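Local atomic coordinates of endonuclease V (Bacillus subtilis, PDB entry 3GA2), a protein that probably repairs deaminated bases in DNA, cutting the strand at the second phosphodiester bond 3' to a deoxyinosine with the help of magnesium. Residues Glu55-Ala67 / Leu98-Pro110. The protein carries 1 engineered substitution. Sequence-based numbering, arbitrary orientation.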
# COMPACT_ATOMS: atom_id res chain seq x y z
N GLU A 55 -3.72 7.48 -24.07
CA GLU A 55 -4.45 7.36 -22.81
C GLU A 55 -3.63 6.60 -21.78
O GLU A 55 -2.93 5.64 -22.11
CB GLU A 55 -5.80 6.66 -23.03
CG GLU A 55 -6.75 7.41 -23.94
CD GLU A 55 -6.40 7.26 -25.40
OE1 GLU A 55 -6.97 7.99 -26.23
OE2 GLU A 55 -5.54 6.40 -25.71
N PRO A 56 -3.71 7.01 -20.51
CA PRO A 56 -2.98 6.37 -19.42
C PRO A 56 -3.65 5.10 -18.91
O PRO A 56 -4.86 5.08 -18.66
CB PRO A 56 -2.94 7.46 -18.35
CG PRO A 56 -4.30 8.07 -18.50
CD PRO A 56 -4.45 8.19 -20.01
N TYR A 57 -2.87 4.03 -18.76
CA TYR A 57 -3.40 2.76 -18.28
C TYR A 57 -2.73 2.32 -16.98
O TYR A 57 -1.70 2.87 -16.58
CB TYR A 57 -3.22 1.65 -19.32
CG TYR A 57 -4.13 1.77 -20.52
CD1 TYR A 57 -3.90 2.71 -21.51
CD2 TYR A 57 -5.23 0.92 -20.66
CE1 TYR A 57 -4.73 2.81 -22.63
CE2 TYR A 57 -6.07 1.00 -21.77
CZ TYR A 57 -5.81 1.95 -22.75
OH TYR A 57 -6.63 2.03 -23.84
N GLY A 58 -3.31 1.31 -16.35
CA GLY A 58 -2.76 0.81 -15.11
C GLY A 58 -3.10 -0.64 -14.85
O GLY A 58 -4.19 -1.11 -15.19
N VAL A 59 -2.17 -1.36 -14.24
CA VAL A 59 -2.39 -2.76 -13.91
C VAL A 59 -2.07 -2.99 -12.44
O VAL A 59 -0.96 -2.71 -11.98
CB VAL A 59 -1.49 -3.69 -14.74
CG1 VAL A 59 -1.75 -5.14 -14.37
CG2 VAL A 59 -1.75 -3.48 -16.22
N CYS A 60 -3.05 -3.50 -11.70
CA CYS A 60 -2.86 -3.78 -10.29
C CYS A 60 -2.73 -5.28 -10.08
O CYS A 60 -3.56 -6.05 -10.56
CB CYS A 60 -4.05 -3.28 -9.46
SG CYS A 60 -4.05 -3.90 -7.75
N CYS A 61 -1.68 -5.68 -9.37
CA CYS A 61 -1.46 -7.09 -9.08
C CYS A 61 -1.52 -7.30 -7.58
O CYS A 61 -1.01 -6.50 -6.79
CB CYS A 61 -0.08 -7.55 -9.57
SG CYS A 61 0.13 -7.68 -11.35
N ILE A 62 -2.14 -8.40 -7.19
CA ILE A 62 -2.23 -8.77 -5.79
C ILE A 62 -1.60 -10.15 -5.71
O ILE A 62 -1.99 -11.07 -6.42
CB ILE A 62 -3.69 -8.85 -5.30
CG1 ILE A 62 -4.32 -7.45 -5.30
CG2 ILE A 62 -3.75 -9.45 -3.89
CD1 ILE A 62 -5.77 -7.42 -4.87
N ILE A 63 -0.59 -10.28 -4.86
CA ILE A 63 0.10 -11.54 -4.67
C ILE A 63 -0.18 -11.99 -3.24
O ILE A 63 0.11 -11.25 -2.30
CB ILE A 63 1.63 -11.38 -4.81
CG1 ILE A 63 1.95 -10.67 -6.12
CG2 ILE A 63 2.30 -12.74 -4.76
CD1 ILE A 63 1.51 -11.42 -7.36
N VAL A 64 -0.76 -13.17 -3.09
CA VAL A 64 -1.08 -13.70 -1.77
C VAL A 64 -0.08 -14.79 -1.42
O VAL A 64 0.16 -15.69 -2.21
CB VAL A 64 -2.50 -14.32 -1.75
CG1 VAL A 64 -2.87 -14.71 -0.32
CG2 VAL A 64 -3.52 -13.34 -2.31
N ILE A 65 0.54 -14.69 -0.25
CA ILE A 65 1.48 -15.72 0.16
C ILE A 65 1.01 -16.37 1.46
O ILE A 65 0.18 -15.81 2.18
CB ILE A 65 2.91 -15.17 0.37
CG1 ILE A 65 2.94 -14.17 1.52
CG2 ILE A 65 3.41 -14.52 -0.92
CD1 ILE A 65 4.32 -13.93 2.08
N ASP A 66 1.54 -17.56 1.74
CA ASP A 66 1.23 -18.28 2.97
C ASP A 66 2.10 -17.59 4.01
O ASP A 66 3.29 -17.41 3.80
CB ASP A 66 1.62 -19.75 2.82
CG ASP A 66 1.46 -20.53 4.11
OD1 ASP A 66 2.31 -20.38 5.02
OD2 ASP A 66 0.48 -21.29 4.22
N ALA A 67 1.50 -17.19 5.13
CA ALA A 67 2.26 -16.48 6.16
C ALA A 67 3.48 -17.23 6.69
O ALA A 67 4.54 -16.63 6.87
CB ALA A 67 1.34 -16.11 7.32
N LEU A 98 -9.16 -0.10 -9.65
CA LEU A 98 -8.41 -1.26 -10.09
C LEU A 98 -8.06 -2.17 -8.91
O LEU A 98 -8.03 -3.39 -9.05
CB LEU A 98 -7.12 -0.83 -10.80
CG LEU A 98 -7.31 -0.30 -12.22
CD1 LEU A 98 -6.00 0.24 -12.77
CD2 LEU A 98 -7.84 -1.42 -13.10
N ILE A 99 -7.80 -1.57 -7.75
CA ILE A 99 -7.47 -2.34 -6.56
C ILE A 99 -8.65 -3.19 -6.12
O ILE A 99 -8.51 -4.38 -5.82
CB ILE A 99 -7.05 -1.42 -5.40
CG1 ILE A 99 -5.83 -0.59 -5.82
CG2 ILE A 99 -6.73 -2.26 -4.15
CD1 ILE A 99 -5.38 0.44 -4.79
N ILE A 100 -9.83 -2.57 -6.09
CA ILE A 100 -11.04 -3.26 -5.69
C ILE A 100 -11.36 -4.38 -6.67
O ILE A 100 -11.73 -5.48 -6.26
CB ILE A 100 -12.23 -2.28 -5.64
CG1 ILE A 100 -11.88 -1.09 -4.76
CG2 ILE A 100 -13.47 -3.00 -5.11
CD1 ILE A 100 -11.40 -1.47 -3.38
N GLU A 101 -11.23 -4.09 -7.96
CA GLU A 101 -11.50 -5.09 -8.99
C GLU A 101 -10.66 -6.34 -8.80
O GLU A 101 -11.16 -7.46 -8.88
CB GLU A 101 -11.21 -4.51 -10.38
CG GLU A 101 -12.46 -4.16 -11.16
CD GLU A 101 -13.43 -5.32 -11.23
OE1 GLU A 101 -13.00 -6.43 -11.63
OE2 GLU A 101 -14.61 -5.13 -10.89
N ALA A 102 -9.37 -6.13 -8.55
CA ALA A 102 -8.43 -7.23 -8.35
C ALA A 102 -8.80 -8.00 -7.09
O ALA A 102 -8.88 -9.23 -7.11
CB ALA A 102 -7.00 -6.68 -8.24
N ALA A 103 -9.04 -7.28 -6.00
CA ALA A 103 -9.40 -7.90 -4.73
C ALA A 103 -10.64 -8.78 -4.88
O ALA A 103 -10.75 -9.83 -4.23
CB ALA A 103 -9.63 -6.83 -3.67
N LYS A 104 -11.57 -8.35 -5.73
CA LYS A 104 -12.81 -9.09 -5.96
C LYS A 104 -12.55 -10.42 -6.66
O LYS A 104 -13.38 -11.34 -6.61
CB LYS A 104 -13.79 -8.23 -6.76
CG LYS A 104 -14.22 -6.99 -5.97
CD LYS A 104 -14.85 -5.91 -6.83
CE LYS A 104 -16.29 -6.20 -7.16
NZ LYS A 104 -16.86 -5.07 -7.94
N LYS A 105 -11.40 -10.54 -7.31
CA LYS A 105 -11.06 -11.77 -8.01
C LYS A 105 -10.43 -12.80 -7.08
O LYS A 105 -10.33 -13.98 -7.42
CB LYS A 105 -10.11 -11.46 -9.16
CG LYS A 105 -10.69 -10.53 -10.22
CD LYS A 105 -9.68 -10.26 -11.31
CE LYS A 105 -10.27 -9.46 -12.46
NZ LYS A 105 -9.32 -9.39 -13.60
N LEU A 106 -10.01 -12.36 -5.89
CA LEU A 106 -9.37 -13.25 -4.92
C LEU A 106 -10.25 -14.40 -4.40
O LEU A 106 -11.37 -14.18 -3.95
CB LEU A 106 -8.89 -12.44 -3.71
CG LEU A 106 -7.75 -11.44 -3.94
CD1 LEU A 106 -7.49 -10.67 -2.65
CD2 LEU A 106 -6.49 -12.19 -4.37
N GLU A 107 -9.72 -15.62 -4.46
CA GLU A 107 -10.45 -16.77 -3.95
C GLU A 107 -10.08 -16.89 -2.47
O GLU A 107 -10.87 -17.38 -1.66
CB GLU A 107 -10.06 -18.06 -4.69
CG GLU A 107 -10.53 -18.11 -6.15
CD GLU A 107 -10.40 -19.50 -6.75
OE1 GLU A 107 -9.35 -20.14 -6.56
OE2 GLU A 107 -11.35 -19.96 -7.42
N THR A 108 -8.88 -16.44 -2.12
CA THR A 108 -8.44 -16.50 -0.73
C THR A 108 -8.91 -15.24 -0.00
O THR A 108 -9.49 -14.34 -0.60
CB THR A 108 -6.91 -16.57 -0.62
OG1 THR A 108 -6.33 -15.38 -1.15
CG2 THR A 108 -6.38 -17.78 -1.38
N GLU A 109 -8.68 -15.20 1.30
CA GLU A 109 -9.07 -14.05 2.11
C GLU A 109 -7.85 -13.64 2.92
O GLU A 109 -7.67 -14.07 4.05
CB GLU A 109 -10.22 -14.44 3.05
CG GLU A 109 -10.86 -13.25 3.78
CD GLU A 109 -12.00 -13.67 4.71
OE1 GLU A 109 -12.88 -14.44 4.27
OE2 GLU A 109 -12.03 -13.21 5.87
N PRO A 110 -6.97 -12.81 2.33
CA PRO A 110 -5.77 -12.39 3.04
C PRO A 110 -6.09 -11.73 4.38
O PRO A 110 -7.04 -10.96 4.48
CB PRO A 110 -5.11 -11.41 2.06
CG PRO A 110 -5.54 -11.95 0.72
CD PRO A 110 -7.00 -12.26 0.96
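Of the strand side chains, Ile62 comes closest to the helix: its CD1 comes 3.5 Å from the backbone N of Ala103 and also touches Ala102 CB. With CG1 anti to the carbonyl carbon (chi1 -67°) and the chain extended beyond it, the longer branch points at the helix while CG2 turns to Leu106 CD2, 3.9 Å away, the two side chains crossing at about a right angle. Alanines suit the helix here because their single methyls let the isoleucine come close to the backbone. A serine in place of Ile62 would probably take away the methyl contacts with Ala102, Ala103 and Leu106 and leave a gap between strand and helix. Cys60, shorter, lays SG against Ile99 CA at 3.9 Å and also meets Ala102 CB.

These alternate residues form one face of strand 55-66 in the mixed sheet of an RNase H-like fold; helix 96-105 packs on that face, the axis of its part 98-105 at 38° to the strand, while Cys61 faces helix 217-235 on the other. Neighbouring strand 41-52 carries Asp46, a predicted magnesium ligand, about 7 Å from Cys60 between side chains.

Beyond the helix, Val64 is held by the loop: CG2 meets Leu106 CD2 at 3.8 Å and Pro110 CG at 3.9 Å, from directions about at right angles; a compact branched residue suits this spot.

Polar atoms enter only through van der Waals contact. Glycine suits position 58, since a beta carbon there would press on Leu98 CD1, which already lies 3.3 Å from Gly58 O. Thr108 OG1, 3.6 Å from Val64 CG1, hydrogen-bonds to Glu74 on strand 72-81.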